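Local structure of ribonucleoside-diphosphate reductase subunit beta (Bacillus halodurans C-125, 2RCC) at residues T20-N24 / E233-F238; W40-L44 / Y225-N229; E57-S61 / V207-T211; A195-N199 / P309-I313. The protein probably serves as the iron-binding small subunit of a class I ribonucleotide reductase, which makes the deoxyribonucleotides needed for DNA synthesis. All coordinates share one frame; numbering follows the deposited sequence. Where two conformers were deposited one is given.

Contact 1: T20-N24 / E233-F238; sequences TGILN and ELLVEF
E237 reaches from the last turn of helix 207-237 to the backbone of G21 and I22. Its CG lies anti to the backbone N (chi1 -163°) and the chain runs on extended, which carries the carboxylate out to the loop. In the conformer described, I22 N donates to E237 OE1 over 3.0 Å, almost straight at 170° and on the syn lone pair. Glycine probably suits position 21, since in this conformer a beta carbon would come too close to E237 OE2, which already lies 3.2 Å from G21 CA.

Beside this polar grip the aliphatic chains pack together. I22 meets E233 at about a right angle, I22 CD1 3.4 Å from E233 CB, while its CG2 branch faces L234 CD2. L23 also stands across L234, with L23 CD1 3.7 Å from L234 CD2, and F175 of helix 172-187 packs against both leucines. F238, the first residue to leave the helical conformation, turns its ring so that L23 O lies in the ring plane at the edge, 3.5 Å from F238 CZ; L23 CB packs at the same corner.

The result is an N-terminal loop laid across the C-terminal end of a long helix in the all-helical, ferritin-like fold of this reductase family.

Contact 2: W40-L44 / Y225-N229; sequences WAYPL and YLFTN
W40 offers one face of its indole to N229. With chi1 at 50°, W40 CG sits between its own backbone N and carbonyl carbon, which sets the indole beside N229 and L226. N229 ND2 stands 3.3 Å above the indole plane, over the centre, with amide and ring planes 57° apart. N229 CB makes a CH-pi contact with the six-membered ring, 3.9 Å from the centroid and 22° off the normal.

L226 meets W40 at the edge, L226 CD1 reaching W40 CZ3 at 3.6 Å. L44, its CG anti to the backbone N, packs beside it: L44 CD2 touches the edge of the tyrosine ring, 3.9 Å from Y225 CD2, and also rests on L226 CB. Y225 slides past W40 in the opposite direction, and a water links Y225 OH (2.8 Å) to W40 O (3.0 Å), to which the water donates. In the ferritin-like bundle this joins helix 41-50 to helix 207-237, the L226 side chain about 6 Å from that of H223, a probable iron ligand.

No direct hydrogen bond spans the two segments. Leucines supply apolar bulk, while the asparagine NH2, whose hydrogens carry partial positive charge, probably gains from the electron-rich indole face.

Contact 3: E57-S61 / V207-T211; sequences EINMS and VSTST
M60 and S208 bring the backbones closest, their CA atoms 6.2 Å apart, where a loop with I58 and N59 extended passes the first turn of helix 207-237 just before helix 61-66 begins. S208 is small enough to let the loop come this near: S208 CB lies 3.8 Å from I58 CG2 and also faces M60 SE. S208 OG donates to a water over 3.1 Å, and that water in turn donates to N59 O at 2.8 Å.

M60, a selenomethionine in this crystal, curls at chi2 and chi3 (-70° and -58°), which brings M60 CE to 3.4 Å from T209 OG1. That oxygen has its hydrogen bond with D63 OD2, while D63 OD1 bonds S208 N, so one carboxylate of helix 61-66 serves the start of the longer helix twice. N59 turns its side chain forward to S61: OD1 accepts from S61 N, closing an Asx turn that leads into helix 61-66.

The two branches of T211 do different work. T211 OG1 donates to V207 O at 2.9 Å, from the opposite face of that carbonyl to T211 N, and T211 CG2 meets I58 CD1 at 4.1 Å. With an alanine here, I58 CD1 would probably lose its facing methyl and V207 O one of its donors.

This is a join between an inter-helix loop and a helix start in a ferritin-like bundle, with the T209 side chain about 7 Å from that of Y126, the probable active-site tyrosine.

Contact 4: A195-N199 / P309-I313; sequences AFFYN and PMKWI
A195 O takes the helical bond from N199 N at 2.8 Å and, near the plane of the indole, also meets W312 CH2 at 3.3 Å. The contact lays the beta turn at the end of the modelled chain against helix 191-202 of the ferritin-like bundle: M310 centres an inverse gamma turn and opens a type I turn ending at I313.

W312 sets the edge of its indole against the helix. Its chi1 of 62° folds the indole over its own turn, with M310 CB and I313 CG1 over one face and N199 OD1 over the opposite one, 4.0 Å above the plane toward the rim. That amide oxygen is hydrogen-bonded to R202, which also makes a cation-pi contact with the indole. N199 CB comes 3.7 Å from W312 CH2.

Alanine suits position 195 because its single methyl leaves room for M310 CE, 4.0 Å from A195 CB, and for I313 CD1 in the conformer described. Replacing W312 by a serine would probably open a gap beside N199 and Y198 and leave R202 without its aromatic mate.

Beside CH2 on the same edge, Y198 CB lies in the ring plane, 3.7 Å from W312 CZ3.

In the fold
Helix 207-237 carries one side of contacts 1, 2 and 3, which sample its end, its middle and its start; contact 4 uses the preceding helix, 191-202. Contact 1 is the most buried although its centre lies about 23 Å from the centre of the chain; contact 3 is on the other side of that centre. The other three are partly buried. Chemistry follows place: a carboxylate meets loop backbone in contact 1, aromatic and amide groups join helices 41-50 and 207-237 in contact 2, hydroxyls and water mark contact 3, and an indole edge meets a helix in contact 4. Neighbours touch directly, E233 against W40 between contacts 1 and 2, and S210 against Y198 between contacts 3 and 4.

Contact 1: T20-N24 / E233-F238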
loop_
_atom_site.group_PDB
_atom_site.type_symbol
_atom_site.label_atom_id
_atom_site.label_comp_id
_atom_site.label_asym_id
_atom_site.label_seq_id
_atom_site.Cartn_x
_atom_site.Cartn_y
_atom_site.Cartn_z
ATOM N N THR A 20 14.366 -16.174 0.180
ATOM C CA THR A 20 14.541 -17.613 0.254
ATOM C C THR A 20 13.301 -18.312 0.836
ATOM O O THR A 20 13.330 -19.512 1.040
ATOM C CB THR A 20 15.703 -17.999 1.157
ATOM O OG1 THR A 20 15.412 -17.600 2.500
ATOM C CG2 THR A 20 17.015 -17.350 0.670
ATOM N N GLY A 21 12.206 -17.607 1.103
ATOM C CA GLY A 21 11.040 -18.274 1.669
ATOM C C GLY A 21 10.001 -17.263 2.055
ATOM O O GLY A 21 10.331 -16.167 2.465
ATOM N N ILE A 22 8.744 -17.640 1.929
ATOM C CA ILE A 22 7.596 -16.770 2.213
ATOM C C ILE A 22 7.430 -16.471 3.712
ATOM O O ILE A 22 7.069 -15.355 4.066
ATOM C CB ILE A 22 6.253 -17.409 1.652
ATOM C CG1 ILE A 22 6.256 -17.473 0.133
ATOM C CG2 ILE A 22 5.024 -16.614 2.071
ATOM C CD1 ILE A 22 5.072 -18.313 -0.400
ATOM N N LEU A 23 7.666 -17.465 4.572
ATOM C CA LEU A 23 7.592 -17.314 6.019
ATOM C C LEU A 23 8.874 -17.853 6.619
ATOM O O LEU A 23 9.375 -18.872 6.166
ATOM C CB LEU A 23 6.402 -18.083 6.593
ATOM C CG LEU A 23 4.994 -17.765 6.141
ATOM C CD1 LEU A 23 3.997 -18.812 6.711
ATOM C CD2 LEU A 23 4.572 -16.337 6.502
ATOM N N ASN A 24 9.408 -17.188 7.636
ATOM C CA ASN A 24 10.673 -17.572 8.229
ATOM C C ASN A 24 11.823 -17.728 7.201
ATOM O O ASN A 24 12.712 -18.524 7.403
ATOM C CB ASN A 24 10.498 -18.822 9.141
ATOM C CG ASN A 24 9.896 -18.481 10.490
ATOM O OD1 ASN A 24 9.842 -17.309 10.888
ATOM N ND2 ASN A 24 9.490 -19.512 11.233
ATOM N N GLU A 233 2.232 -22.118 -2.747
ATOM C CA GLU A 233 3.656 -22.032 -2.480
ATOM C C GLU A 233 3.932 -22.438 -1.038
ATOM O O GLU A 233 4.978 -23.005 -0.765
ATOM C CB GLU A 233 4.185 -20.622 -2.741
ATOM C CG GLU A 233 4.063 -20.110 -4.202
ATOM C CD GLU A 233 4.960 -20.792 -5.236
ATOM O OE1 GLU A 233 5.824 -21.654 -4.876
ATOM O OE2 GLU A 233 4.794 -20.391 -6.425
ATOM N N LEU A 234 3.029 -22.120 -0.110
ATOM C CA LEU A 234 3.198 -22.538 1.277
ATOM C C LEU A 234 3.192 -24.061 1.420
ATOM O O LEU A 234 3.908 -24.589 2.265
ATOM C CB LEU A 234 2.174 -21.884 2.225
ATOM C CG LEU A 234 2.408 -20.419 2.593
ATOM C CD1 LEU A 234 1.217 -19.933 3.398
ATOM C CD2 LEU A 234 3.754 -20.231 3.325
ATOM N N LEU A 235 2.370 -24.753 0.622
ATOM C CA LEU A 235 2.361 -26.220 0.607
ATOM C C LEU A 235 3.678 -26.779 0.036
ATOM O O LEU A 235 4.106 -27.809 0.478
ATOM C CB LEU A 235 1.111 -26.801 -0.097
ATOM C CG LEU A 235 -0.136 -26.993 0.794
ATOM C CD1 LEU A 235 -0.528 -25.796 1.577
ATOM C CD2 LEU A 235 -1.353 -27.515 -0.012
ATOM N N VAL A 236 4.311 -26.090 -0.916
ATOM C CA VAL A 236 5.635 -26.500 -1.439
ATOM C C VAL A 236 6.744 -26.251 -0.391
ATOM O O VAL A 236 7.615 -27.099 -0.198
ATOM C CB VAL A 236 6.005 -25.703 -2.731
ATOM C CG1 VAL A 236 7.453 -25.945 -3.164
ATOM C CG2 VAL A 236 5.044 -26.045 -3.838
ATOM N N GLU A 237 6.654 -25.121 0.314
ATOM C CA GLU A 237 7.665 -24.690 1.287
ATOM C C GLU A 237 7.599 -25.422 2.641
ATOM O O GLU A 237 8.635 -25.710 3.253
ATOM C CB GLU A 237 7.541 -23.167 1.478
ATOM C CG GLU A 237 8.753 -22.523 2.113
ATOM C CD GLU A 237 8.769 -21.012 2.008
ATOM O OE1 GLU A 237 8.535 -20.451 0.921
ATOM O OE2 GLU A 237 9.064 -20.357 3.016
ATOM N N PHE A 238 6.388 -25.711 3.101
ATOM C CA PHE A 238 6.098 -26.396 4.348
ATOM C C PHE A 238 5.212 -27.599 3.987
ATOM O O PHE A 238 3.972 -27.528 4.134
ATOM C CB PHE A 238 5.349 -25.464 5.318
ATOM C CG PHE A 238 6.094 -24.199 5.630
ATOM C CD1 PHE A 238 7.065 -24.172 6.609
ATOM C CD2 PHE A 238 5.842 -23.040 4.913
ATOM C CE1 PHE A 238 7.780 -22.998 6.877
ATOM C CE2 PHE A 238 6.561 -21.851 5.193
ATOM C CZ PHE A 238 7.503 -21.848 6.176
#

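Contact 2: W40-L44 / Y225-N229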
loop_
_atom_site.group_PDB
_atom_site.type_symbol
_atom_site.label_atom_id
_atom_site.label_comp_id
_atom_site.label_asym_id
_atom_site.label_seq_id
_atom_site.Cartn_x
_atom_site.Cartn_y
_atom_site.Cartn_z
ATOM N N TRP A 40 5.808 -14.650 -11.116
ATOM C CA TRP A 40 4.480 -14.064 -11.252
ATOM C C TRP A 40 4.269 -12.757 -10.469
ATOM O O TRP A 40 3.263 -12.079 -10.712
ATOM C CB TRP A 40 3.381 -15.055 -10.815
ATOM C CG TRP A 40 3.552 -15.707 -9.509
ATOM C CD1 TRP A 40 4.058 -16.921 -9.317
ATOM C CD2 TRP A 40 3.196 -15.208 -8.201
ATOM N NE1 TRP A 40 4.073 -17.236 -8.002
ATOM C CE2 TRP A 40 3.536 -16.210 -7.282
ATOM C CE3 TRP A 40 2.652 -14.010 -7.718
ATOM C CZ2 TRP A 40 3.358 -16.064 -5.903
ATOM C CZ3 TRP A 40 2.461 -13.861 -6.352
ATOM C CH2 TRP A 40 2.826 -14.876 -5.455
ATOM N N ALA A 41 5.200 -12.382 -9.577
ATOM C CA ALA A 41 4.994 -11.188 -8.728
ATOM C C ALA A 41 5.052 -9.894 -9.511
ATOM O O ALA A 41 4.192 -9.061 -9.313
ATOM C CB ALA A 41 5.996 -11.130 -7.538
ATOM N N TYR A 42 6.011 -9.730 -10.417
ATOM C CA TYR A 42 6.154 -8.455 -11.161
ATOM C C TYR A 42 5.042 -8.291 -12.170
ATOM O O TYR A 42 4.501 -7.190 -12.272
ATOM C CB TYR A 42 7.551 -8.270 -11.789
ATOM C CG TYR A 42 8.000 -6.862 -12.199
ATOM C CD1 TYR A 42 7.388 -5.676 -11.716
ATOM C CD2 TYR A 42 9.154 -6.706 -12.952
ATOM C CE1 TYR A 42 7.880 -4.381 -12.087
ATOM C CE2 TYR A 42 9.660 -5.426 -13.288
ATOM C CZ TYR A 42 9.024 -4.272 -12.877
ATOM O OH TYR A 42 9.587 -3.036 -13.229
ATOM N N PRO A 43 4.732 -9.350 -12.948
ATOM C CA PRO A 43 3.543 -9.281 -13.786
ATOM C C PRO A 43 2.251 -8.950 -13.031
ATOM O O PRO A 43 1.432 -8.199 -13.545
ATOM C CB PRO A 43 3.471 -10.675 -14.390
ATOM C CG PRO A 43 4.819 -11.166 -14.379
ATOM C CD PRO A 43 5.486 -10.594 -13.220
ATOM N N LEU A 44 2.055 -9.497 -11.832
ATOM C CA LEU A 44 0.880 -9.150 -11.024
ATOM C C LEU A 44 0.878 -7.662 -10.625
ATOM O O LEU A 44 -0.123 -6.964 -10.775
ATOM C CB LEU A 44 0.803 -10.059 -9.789
ATOM C CG LEU A 44 -0.336 -9.809 -8.806
ATOM C CD1 LEU A 44 -1.725 -9.797 -9.488
ATOM C CD2 LEU A 44 -0.235 -10.867 -7.749
ATOM N N TYR A 225 -6.044 -14.227 -6.708
ATOM C CA TYR A 225 -4.929 -14.827 -7.417
ATOM C C TYR A 225 -3.662 -14.785 -6.523
ATOM O O TYR A 225 -2.987 -15.803 -6.382
ATOM C CB TYR A 225 -4.719 -14.123 -8.766
ATOM C CG TYR A 225 -3.492 -14.506 -9.534
ATOM C CD1 TYR A 225 -3.461 -15.638 -10.352
ATOM C CD2 TYR A 225 -2.351 -13.715 -9.472
ATOM C CE1 TYR A 225 -2.318 -15.973 -11.052
ATOM C CE2 TYR A 225 -1.228 -14.055 -10.147
ATOM C CZ TYR A 225 -1.212 -15.167 -10.935
ATOM O OH TYR A 225 -0.051 -15.418 -11.613
ATOM N N LEU A 226 -3.395 -13.649 -5.887
ATOM C CA LEU A 226 -2.251 -13.521 -4.985
ATOM C C LEU A 226 -2.355 -14.515 -3.815
ATOM O O LEU A 226 -1.410 -15.269 -3.519
ATOM C CB LEU A 226 -2.148 -12.104 -4.432
ATOM C CG LEU A 226 -1.029 -11.821 -3.412
ATOM C CD1 LEU A 226 0.329 -12.184 -3.953
ATOM C CD2 LEU A 226 -1.106 -10.388 -2.944
ATOM N N PHE A 227 -3.486 -14.479 -3.132
ATOM C CA PHE A 227 -3.669 -15.375 -1.976
ATOM C C PHE A 227 -3.628 -16.869 -2.318
ATOM O O PHE A 227 -3.079 -17.662 -1.556
ATOM C CB PHE A 227 -4.959 -15.041 -1.227
ATOM C CG PHE A 227 -5.007 -13.636 -0.656
ATOM C CD1 PHE A 227 -3.982 -13.165 0.155
ATOM C CD2 PHE A 227 -6.150 -12.822 -0.847
ATOM C CE1 PHE A 227 -4.053 -11.885 0.707
ATOM C CE2 PHE A 227 -6.216 -11.555 -0.304
ATOM C CZ PHE A 227 -5.173 -11.083 0.461
ATOM N N THR A 228 -4.230 -17.272 -3.430
ATOM C CA THR A 228 -4.196 -18.681 -3.830
ATOM C C THR A 228 -2.792 -19.142 -4.246
ATOM O O THR A 228 -2.390 -20.294 -3.994
ATOM C CB THR A 228 -5.297 -19.031 -4.882
ATOM O OG1 THR A 228 -5.084 -18.316 -6.087
ATOM C CG2 THR A 228 -6.657 -18.697 -4.365
ATOM N N ASN A 229 -2.026 -18.248 -4.862
ATOM C CA ASN A 229 -0.635 -18.514 -5.188
ATOM C C ASN A 229 0.178 -18.705 -3.912
ATOM O O ASN A 229 0.931 -19.667 -3.809
ATOM C CB ASN A 229 -0.005 -17.394 -6.026
ATOM C CG ASN A 229 -0.317 -17.478 -7.521
ATOM O OD1 ASN A 229 -0.964 -18.375 -7.990
ATOM N ND2 ASN A 229 0.185 -16.521 -8.266
HETATM O O HOH W 1 1.114 -13.007 -12.513
#

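Contact 3: E57-S61 / V207-T211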
loop_
_atom_site.group_PDB
_atom_site.type_symbol
_atom_site.label_atom_id
_atom_site.label_comp_id
_atom_site.label_asym_id
_atom_site.label_seq_id
_atom_site.Cartn_x
_atom_site.Cartn_y
_atom_site.Cartn_z
ATOM N N GLU A 57 -13.800 9.415 -11.202
ATOM C CA GLU A 57 -13.946 9.354 -12.636
ATOM C C GLU A 57 -15.378 8.888 -13.027
ATOM O O GLU A 57 -15.719 8.925 -14.197
ATOM C CB GLU A 57 -12.871 8.393 -13.225
ATOM C CG GLU A 57 -13.172 6.863 -13.138
ATOM C CD GLU A 57 -11.945 5.942 -13.399
ATOM O OE1 GLU A 57 -10.831 6.155 -12.824
ATOM O OE2 GLU A 57 -12.124 4.968 -14.168
ATOM N N ILE A 58 -16.202 8.481 -12.051
ATOM C CA ILE A 58 -17.556 7.952 -12.297
ATOM C C ILE A 58 -18.636 8.960 -11.879
ATOM O O ILE A 58 -18.726 9.355 -10.712
ATOM C CB ILE A 58 -17.715 6.612 -11.580
ATOM C CG1 ILE A 58 -16.800 5.585 -12.270
ATOM C CG2 ILE A 58 -19.180 6.150 -11.608
ATOM C CD1 ILE A 58 -16.674 4.313 -11.549
ATOM N N ASN A 59 -19.451 9.379 -12.846
ATOM C CA ASN A 59 -20.489 10.360 -12.589
ATOM C C ASN A 59 -21.765 9.647 -12.140
ATOM O O ASN A 59 -22.284 8.810 -12.873
ATOM C CB ASN A 59 -20.741 11.176 -13.857
ATOM C CG ASN A 59 -21.666 12.376 -13.621
ATOM O OD1 ASN A 59 -22.723 12.269 -13.001
ATOM N ND2 ASN A 59 -21.265 13.522 -14.138
HETATM N N MSE A 60 -22.297 10.040 -10.989
HETATM C CA MSE A 60 -23.466 9.393 -10.389
HETATM C C MSE A 60 -24.828 10.067 -10.646
HETATM O O MSE A 60 -25.831 9.629 -10.086
HETATM C CB MSE A 60 -23.221 9.255 -8.879
HETATM C CG MSE A 60 -22.159 8.199 -8.494
HETATM SE SE MSE A 60 -22.764 6.449 -8.808
HETATM C CE MSE A 60 -24.325 6.406 -7.720
ATOM N N SER A 61 -24.865 11.096 -11.498
ATOM C CA SER A 61 -26.091 11.858 -11.761
ATOM C C SER A 61 -27.240 11.050 -12.268
ATOM O O SER A 61 -28.355 11.246 -11.796
ATOM C CB SER A 61 -25.837 12.944 -12.798
ATOM O OG SER A 61 -24.703 13.679 -12.424
ATOM N N VAL A 207 -26.359 1.813 -13.406
ATOM C CA VAL A 207 -25.233 1.309 -14.176
ATOM C C VAL A 207 -23.872 1.856 -13.689
ATOM O O VAL A 207 -22.869 1.124 -13.691
ATOM C CB VAL A 207 -25.439 1.609 -15.684
ATOM C CG1 VAL A 207 -24.204 1.191 -16.492
ATOM C CG2 VAL A 207 -26.702 0.896 -16.212
ATOM N N SER A 208 -23.822 3.127 -13.291
ATOM C CA SER A 208 -22.580 3.695 -12.730
ATOM C C SER A 208 -22.160 3.001 -11.436
ATOM O O SER A 208 -20.982 2.723 -11.227
ATOM C CB SER A 208 -22.703 5.190 -12.530
ATOM O OG SER A 208 -22.774 5.811 -13.785
ATOM N N THR A 209 -23.130 2.695 -10.577
ATOM C CA THR A 209 -22.869 1.930 -9.353
ATOM C C THR A 209 -22.313 0.547 -9.685
ATOM O O THR A 209 -21.320 0.130 -9.136
ATOM C CB THR A 209 -24.148 1.765 -8.521
ATOM O OG1 THR A 209 -24.652 3.049 -8.133
ATOM C CG2 THR A 209 -23.882 0.858 -7.290
ATOM N N SER A 210 -22.969 -0.152 -10.613
ATOM C CA SER A 210 -22.535 -1.453 -11.085
ATOM C C SER A 210 -21.105 -1.470 -11.686
ATOM O O SER A 210 -20.347 -2.438 -11.513
ATOM C CB SER A 210 -23.545 -1.942 -12.121
ATOM O OG SER A 210 -23.139 -3.173 -12.632
ATOM N N THR A 211 -20.776 -0.411 -12.409
ATOM C CA THR A 211 -19.452 -0.195 -12.958
ATOM C C THR A 211 -18.390 -0.131 -11.852
ATOM O O THR A 211 -17.367 -0.815 -11.946
ATOM C CB THR A 211 -19.359 1.124 -13.741
ATOM O OG1 THR A 211 -20.226 1.088 -14.893
ATOM C CG2 THR A 211 -17.924 1.376 -14.158
HETATM O O HOH W 2 -24.887 7.921 -13.087
#

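Contact 4: A195-N199 / P309-I313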
loop_
_atom_site.group_PDB
_atom_site.type_symbol
_atom_site.label_atom_id
_atom_site.label_comp_id
_atom_site.label_asym_id
_atom_site.label_seq_id
_atom_site.Cartn_x
_atom_site.Cartn_y
_atom_site.Cartn_z
ATOM N N ALA A 195 -23.874 -9.299 -7.111
ATOM C CA ALA A 195 -24.853 -9.764 -8.106
ATOM C C ALA A 195 -26.117 -8.913 -8.138
ATOM O O ALA A 195 -26.683 -8.699 -9.220
ATOM C CB ALA A 195 -25.205 -11.248 -7.868
ATOM N N PHE A 196 -26.572 -8.456 -6.967
ATOM C CA PHE A 196 -27.732 -7.548 -6.855
ATOM C C PHE A 196 -27.499 -6.289 -7.716
ATOM O O PHE A 196 -28.364 -5.877 -8.467
ATOM C CB PHE A 196 -28.055 -7.208 -5.383
ATOM C CG PHE A 196 -29.024 -6.056 -5.221
ATOM C CD1 PHE A 196 -30.382 -6.281 -5.186
ATOM C CD2 PHE A 196 -28.578 -4.757 -5.090
ATOM C CE1 PHE A 196 -31.265 -5.234 -5.030
ATOM C CE2 PHE A 196 -29.470 -3.691 -4.979
ATOM C CZ PHE A 196 -30.796 -3.934 -4.939
ATOM N N PHE A 197 -26.312 -5.696 -7.602
ATOM C CA PHE A 197 -25.986 -4.525 -8.363
ATOM C C PHE A 197 -25.941 -4.831 -9.864
ATOM O O PHE A 197 -26.475 -4.059 -10.673
ATOM C CB PHE A 197 -24.691 -3.881 -7.853
ATOM C CG PHE A 197 -24.798 -3.390 -6.443
ATOM C CD1 PHE A 197 -25.669 -2.371 -6.123
ATOM C CD2 PHE A 197 -24.067 -3.964 -5.436
ATOM C CE1 PHE A 197 -25.782 -1.924 -4.826
ATOM C CE2 PHE A 197 -24.182 -3.511 -4.140
ATOM C CZ PHE A 197 -25.042 -2.502 -3.848
ATOM N N TYR A 198 -25.339 -5.966 -10.231
ATOM C CA TYR A 198 -25.275 -6.345 -11.651
ATOM C C TYR A 198 -26.657 -6.664 -12.212
ATOM O O TYR A 198 -26.904 -6.408 -13.398
ATOM C CB TYR A 198 -24.341 -7.544 -11.881
ATOM C CG TYR A 198 -22.905 -7.357 -11.424
ATOM C CD1 TYR A 198 -22.225 -6.151 -11.597
ATOM C CD2 TYR A 198 -22.201 -8.425 -10.865
ATOM C CE1 TYR A 198 -20.897 -6.010 -11.182
ATOM C CE2 TYR A 198 -20.901 -8.295 -10.461
ATOM C CZ TYR A 198 -20.259 -7.094 -10.628
ATOM O OH TYR A 198 -18.969 -7.004 -10.221
ATOM N N ASN A 199 -27.548 -7.216 -11.372
ATOM C CA ASN A 199 -28.929 -7.520 -11.793
ATOM C C ASN A 199 -29.644 -6.229 -12.155
ATOM O O ASN A 199 -30.484 -6.220 -13.046
ATOM C CB ASN A 199 -29.691 -8.281 -10.684
ATOM C CG ASN A 199 -31.144 -8.623 -11.066
ATOM O OD1 ASN A 199 -31.394 -9.314 -12.044
ATOM N ND2 ASN A 199 -32.089 -8.157 -10.267
ATOM N N PRO A 309 -25.901 -21.410 -12.836
ATOM C CA PRO A 309 -27.238 -21.211 -13.388
ATOM C C PRO A 309 -27.629 -19.765 -13.681
ATOM O O PRO A 309 -28.555 -19.565 -14.452
ATOM C CB PRO A 309 -28.156 -21.814 -12.327
ATOM C CG PRO A 309 -27.434 -21.752 -11.103
ATOM C CD PRO A 309 -25.963 -21.680 -11.388
HETATM N N MSE A 310 -26.970 -18.778 -13.079
HETATM C CA MSE A 310 -27.244 -17.367 -13.411
HETATM C C MSE A 310 -26.422 -16.975 -14.613
HETATM O O MSE A 310 -25.420 -16.253 -14.499
HETATM C CB MSE A 310 -27.006 -16.431 -12.228
HETATM C CG MSE A 310 -28.272 -16.231 -11.440
HETATM SE SE MSE A 310 -27.840 -15.591 -9.738
HETATM C CE MSE A 310 -26.533 -14.225 -10.130
ATOM N N LYS A 311 -26.893 -17.435 -15.774
ATOM C CA LYS A 311 -26.203 -17.235 -17.052
ATOM C C LYS A 311 -25.815 -15.764 -17.293
ATOM O O LYS A 311 -24.719 -15.493 -17.768
ATOM C CB LYS A 311 -27.023 -17.830 -18.222
ATOM N N TRP A 312 -26.689 -14.833 -16.909
ATOM C CA TRP A 312 -26.441 -13.377 -17.073
ATOM C C TRP A 312 -25.226 -12.802 -16.345
ATOM O O TRP A 312 -24.807 -11.716 -16.704
ATOM C CB TRP A 312 -27.700 -12.533 -16.736
ATOM C CG TRP A 312 -28.187 -12.639 -15.329
ATOM C CD1 TRP A 312 -29.171 -13.438 -14.882
ATOM C CD2 TRP A 312 -27.697 -11.927 -14.181
ATOM N NE1 TRP A 312 -29.342 -13.288 -13.536
ATOM C CE2 TRP A 312 -28.446 -12.360 -13.078
ATOM C CE3 TRP A 312 -26.711 -10.960 -13.985
ATOM C CZ2 TRP A 312 -28.233 -11.869 -11.797
ATOM C CZ3 TRP A 312 -26.514 -10.474 -12.720
ATOM C CH2 TRP A 312 -27.267 -10.928 -11.643
ATOM N N ILE A 313 -24.694 -13.486 -15.322
ATOM C CA ILE A 313 -23.484 -13.069 -14.575
ATOM C C ILE A 313 -22.262 -13.216 -15.469
ATOM O O ILE A 313 -21.250 -12.522 -15.298
ATOM C CB ILE A 313 -23.247 -13.947 -13.293
ATOM C CG1 ILE A 313 -24.163 -13.547 -12.149
ATOM C CG2 ILE A 313 -21.820 -13.812 -12.741
ATOM C CD1 ILE A 313 -23.647 -12.375 -11.288
#